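Putative alpha-L-fucosidase (Bacteroides thetaiotaomicron, PDB 3EYP) is a family 29 glycoside hydrolase that probably removes alpha-L-fucose from fucosylated glycans, although its activity remains putative. Local coordinates at residues Gly42-Ala47 and Thr89-Lys94; Lys76-Phe81 and His127-His132. One frame throughout, in Å; residues are numbered along the deposited sequence.

Contact 1 (Gly42-Ala47 and Thr89-Lys94)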
# COMPACT_ATOMS: atom_id res chain seq x y z
N GLY A 42 24.27 15.22 -0.98
CA GLY A 42 24.21 16.31 -0.01
C GLY A 42 25.10 17.50 -0.39
O GLY A 42 25.21 18.50 0.36
N LYS A 43 25.77 17.38 -1.53
CA LYS A 43 26.69 18.41 -1.99
C LYS A 43 26.18 19.30 -3.08
O LYS A 43 26.82 20.27 -3.50
CB LYS A 43 28.02 17.78 -2.45
CG LYS A 43 28.86 17.18 -1.29
CD LYS A 43 30.02 16.35 -1.82
CE LYS A 43 30.83 15.74 -0.71
NZ LYS A 43 32.08 15.08 -1.23
N ALA A 44 25.02 18.99 -3.61
CA ALA A 44 24.45 19.83 -4.62
C ALA A 44 24.14 21.19 -4.02
O ALA A 44 23.64 21.29 -2.89
CB ALA A 44 23.18 19.23 -5.24
N SER A 45 24.37 22.22 -4.83
CA SER A 45 24.00 23.61 -4.48
C SER A 45 22.49 23.77 -4.42
O SER A 45 21.75 23.47 -5.37
CB SER A 45 24.62 24.65 -5.45
OG SER A 45 24.22 26.00 -5.13
N THR A 46 22.02 24.31 -3.32
CA THR A 46 20.58 24.58 -3.22
C THR A 46 20.04 25.43 -4.33
O THR A 46 18.83 25.31 -4.66
CB THR A 46 20.19 25.29 -1.90
OG1 THR A 46 20.91 26.52 -1.80
CG2 THR A 46 20.51 24.40 -0.70
N ALA A 47 20.92 26.29 -4.88
CA ALA A 47 20.53 27.20 -5.97
C ALA A 47 19.85 26.47 -7.15
O ALA A 47 18.99 27.04 -7.84
CB ALA A 47 21.76 27.96 -6.53
N THR A 89 17.74 24.32 9.40
CA THR A 89 18.77 24.16 8.33
C THR A 89 18.65 25.25 7.30
O THR A 89 17.60 25.92 7.16
CB THR A 89 18.63 22.77 7.57
OG1 THR A 89 19.74 22.53 6.69
CG2 THR A 89 17.30 22.67 6.80
N ASP A 90 19.72 25.40 6.54
CA ASP A 90 19.73 26.21 5.33
C ASP A 90 19.69 25.38 4.04
O ASP A 90 19.57 25.93 2.94
CB ASP A 90 20.94 27.14 5.30
CG ASP A 90 20.75 28.38 6.16
OD1 ASP A 90 19.82 29.16 5.85
OD2 ASP A 90 21.49 28.53 7.15
N TYR A 91 19.87 24.07 4.19
CA TYR A 91 19.89 23.14 3.03
C TYR A 91 18.43 22.82 2.64
O TYR A 91 17.89 21.74 2.84
CB TYR A 91 20.74 21.88 3.35
CG TYR A 91 21.25 21.22 2.09
CD1 TYR A 91 22.00 21.94 1.16
CD2 TYR A 91 20.96 19.89 1.80
CE1 TYR A 91 22.43 21.34 0.02
CE2 TYR A 91 21.38 19.29 0.66
CZ TYR A 91 22.10 20.00 -0.24
OH TYR A 91 22.52 19.39 -1.40
N SER A 92 17.80 23.85 2.09
CA SER A 92 16.38 23.85 1.76
C SER A 92 15.98 24.82 0.69
O SER A 92 16.78 25.61 0.17
CB SER A 92 15.53 24.19 3.01
OG SER A 92 15.52 25.57 3.23
N VAL A 93 14.67 24.82 0.47
CA VAL A 93 14.01 25.74 -0.44
C VAL A 93 14.29 27.21 -0.11
O VAL A 93 14.31 28.05 -0.97
CB VAL A 93 12.48 25.52 -0.60
CG1 VAL A 93 12.28 24.31 -1.51
CG2 VAL A 93 11.72 25.36 0.79
N LYS A 94 14.58 27.45 1.16
CA LYS A 94 14.92 28.81 1.68
C LYS A 94 16.03 29.43 0.86
O LYS A 94 16.14 30.66 0.74
CB LYS A 94 15.40 28.77 3.17
CG LYS A 94 14.63 29.73 4.03
CD LYS A 94 15.24 30.09 5.42
CE LYS A 94 16.36 29.21 5.97
NZ LYS A 94 16.28 28.94 7.49
O HOH W 1 22.72 16.92 -2.95
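Thr46 and Tyr91 bring the two backbones nearest, with 6.5 Å between their CA atoms, where two loops on the rim of the TIM-barrel domain pass each other, one following strand 22-26 and the other strand 70-76. Tyr91 sits at the centre of an inverse gamma turn, and its CG lies anti to the backbone N (chi1 -156°), which sends the ring out to the Gly42-Ala44 bend. There the phenol OH donates to Ala44 O at 2.7 Å; the carbonyl oxygen lies at the ring edge, and the hydroxyl sits in the carbonyl plane on a lone pair. Water 1 donates to the same Tyr91 OH at 2.9 Å and accepts from Ala44 N and, weakly, from Gly42 N, tying the bend to the phenol a second time. Gly42, with phi 84°, holds a conformation that suits a residue without a side chain. A phenylalanine in place of Tyr91 would probably leave Ala44 O without its donor and this water without its acceptor, letting the bend shift. His130 stacks on the Tyr91 ring. Thr46 meets the ring through its methyl, while its OG1 turns to Asn95 O, a bond that fixes the side chain's rotation. The methyl approaches obliquely, with Thr46 CG2 3.4 Å from Tyr91 CD1 and 3.7 Å from Tyr91 CE1.

Contact 2 (Lys76-Phe81 and His127-His132)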
# COMPACT_ATOMS: atom_id res chain seq x y z
N LYS A 76 12.05 15.31 2.50
CA LYS A 76 13.53 15.27 2.60
C LYS A 76 14.01 13.86 2.31
O LYS A 76 13.66 12.90 2.98
CB LYS A 76 14.05 15.74 3.95
CG LYS A 76 15.64 15.90 4.03
CD LYS A 76 16.11 15.84 5.47
CE LYS A 76 16.24 14.32 5.95
NZ LYS A 76 16.58 14.25 7.34
N HIS A 77 14.75 13.74 1.25
CA HIS A 77 15.41 12.46 0.89
C HIS A 77 16.78 12.41 1.52
O HIS A 77 17.17 13.34 2.23
CB HIS A 77 15.41 12.23 -0.60
CG HIS A 77 15.40 10.78 -1.02
ND1 HIS A 77 16.50 10.15 -1.57
CD2 HIS A 77 14.41 9.84 -0.97
CE1 HIS A 77 16.18 8.89 -1.85
NE2 HIS A 77 14.91 8.69 -1.53
N ALA A 78 17.51 11.32 1.29
CA ALA A 78 18.79 11.15 1.98
C ALA A 78 19.83 12.26 1.67
O ALA A 78 20.81 12.48 2.42
CB ALA A 78 19.39 9.72 1.73
N ASP A 79 19.62 12.94 0.56
CA ASP A 79 20.52 14.04 0.13
C ASP A 79 20.46 15.19 1.19
O ASP A 79 21.35 16.04 1.27
CB ASP A 79 20.17 14.52 -1.28
CG ASP A 79 18.71 14.83 -1.44
OD1 ASP A 79 18.29 15.89 -0.90
OD2 ASP A 79 17.97 14.02 -2.04
N GLY A 80 19.36 15.17 1.93
CA GLY A 80 19.11 16.06 3.06
C GLY A 80 18.49 17.41 2.68
O GLY A 80 18.31 18.26 3.54
N PHE A 81 18.18 17.59 1.41
CA PHE A 81 17.54 18.87 0.94
C PHE A 81 16.09 18.88 1.37
O PHE A 81 15.35 18.00 1.01
CB PHE A 81 17.67 19.06 -0.56
CG PHE A 81 17.05 20.34 -1.09
CD1 PHE A 81 17.74 21.56 -1.02
CD2 PHE A 81 15.81 20.31 -1.72
CE1 PHE A 81 17.20 22.70 -1.53
CE2 PHE A 81 15.24 21.48 -2.23
CZ PHE A 81 15.93 22.67 -2.18
N HIS A 127 18.21 8.55 7.34
CA HIS A 127 19.62 8.73 7.00
C HIS A 127 19.73 10.05 6.21
O HIS A 127 18.97 10.30 5.27
CB HIS A 127 20.20 7.58 6.18
CG HIS A 127 21.62 7.78 5.76
ND1 HIS A 127 22.67 7.93 6.65
CD2 HIS A 127 22.17 7.82 4.52
CE1 HIS A 127 23.80 8.04 5.98
NE2 HIS A 127 23.52 8.01 4.69
N ASP A 128 20.65 10.88 6.66
CA ASP A 128 20.84 12.26 6.06
C ASP A 128 22.29 12.47 5.72
O ASP A 128 23.16 12.68 6.61
CB ASP A 128 20.30 13.30 7.08
CG ASP A 128 20.22 14.72 6.55
OD1 ASP A 128 21.11 15.14 5.79
OD2 ASP A 128 19.22 15.40 6.89
N ARG A 129 22.56 12.39 4.43
CA ARG A 129 23.92 12.50 3.93
C ARG A 129 24.47 13.91 4.12
O ARG A 129 25.69 14.09 4.32
CB ARG A 129 24.02 12.09 2.46
CG ARG A 129 23.83 10.64 2.23
CD ARG A 129 23.58 10.36 0.79
NE ARG A 129 23.21 8.98 0.55
CZ ARG A 129 22.29 8.58 -0.28
NH1 ARG A 129 21.58 9.46 -0.97
NH2 ARG A 129 22.03 7.27 -0.37
N HIS A 130 23.58 14.90 4.17
CA HIS A 130 24.03 16.29 4.20
C HIS A 130 24.58 16.55 5.59
O HIS A 130 25.67 17.07 5.75
CB HIS A 130 22.90 17.30 3.83
CG HIS A 130 23.36 18.73 3.84
ND1 HIS A 130 24.10 19.29 2.81
CD2 HIS A 130 23.23 19.71 4.78
CE1 HIS A 130 24.42 20.54 3.12
NE2 HIS A 130 23.90 20.82 4.31
N GLU A 131 23.85 16.06 6.58
CA GLU A 131 24.19 16.33 7.96
C GLU A 131 25.44 15.60 8.27
O GLU A 131 26.28 16.09 9.07
CB GLU A 131 23.05 15.96 8.90
CG GLU A 131 21.88 16.98 8.83
CD GLU A 131 22.18 18.24 9.56
OE1 GLU A 131 22.69 18.18 10.68
OE2 GLU A 131 21.86 19.31 9.02
N HIS A 132 25.58 14.45 7.62
CA HIS A 132 26.82 13.61 7.79
C HIS A 132 28.10 14.28 7.30
O HIS A 132 29.20 13.93 7.75
CB HIS A 132 26.71 12.22 7.15
CG HIS A 132 26.20 11.16 8.08
ND1 HIS A 132 26.98 10.57 9.06
CD2 HIS A 132 25.02 10.50 8.12
CE1 HIS A 132 26.28 9.63 9.69
NE2 HIS A 132 25.08 9.57 9.13
O HOH W 2 18.98 17.98 6.07
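Lys76 NZ and Asp128 OD2 form a salt bridge at 2.9 Å, with the lysine chain, bent at chi3 (82°), crossing the aspartate at about a right angle. The ammonium meets OD2 on its anti side, 28° out of the carboxylate plane, and also bonds to Tyr142 OH and Gly125 O. Water 2 gives one hydrogen to Asp128 OD2 and the other to Gly80 O, 2.6 Å away, so OD2 is gripped twice. The other carboxylate oxygen works on its own chain: Asp128 is the N-cap of the short helix 129-132, and Asp128 OD1 takes Glu131 N at 3.0 Å from above the carboxylate plane, with a weak bond from His130 N. The two segments belong to loops beyond the C-terminal ends of strands 70-76 and 119-124, the end of a TIM barrel where the active site lies. The facing loop is a type I turn, His77 to Gly80, and Ala78 O at its middle receives Arg129 N at 2.7 Å, almost in line with the carbonyl bond. Around this bond the turn packs closely. Ala78 CB lies over one face of the Arg129 guanidinium, offset toward the rim and 3.5 Å from Arg129 NH1, which is salt-bridged to Glu39 and hydrogen-bonded to Gly40 O. Behind the methyl, Ala78 CA makes a CA-H...O contact with His127 O. Gly80 has its CA 3.5 Å from Asp128 OD1; any CB there would run into that oxygen and into His130 CB, which itself rests 3.2 Å from Asp79 O.

In the fold
From the N terminus the chain runs through strand 22-26 into the loop holding 42-47, returns through helix 56-65 and strand 70-76 to 76-81, and continues along the same loop to 89-94, which closes contact 1. After helix 105-116 and strand 119-124 it reaches 127-132 and closes contact 2. The segments alternate, so the two closures cross. Together they tie the loops after three successive strands, neighbours in the parallel sheet, to one another at one end of the barrel. Their centres are about 10 Å apart and they touch directly: His130 ND1 lies 2.8 Å from Gly42 O, a probable hydrogen bond, and Phe81 packs against Ser92.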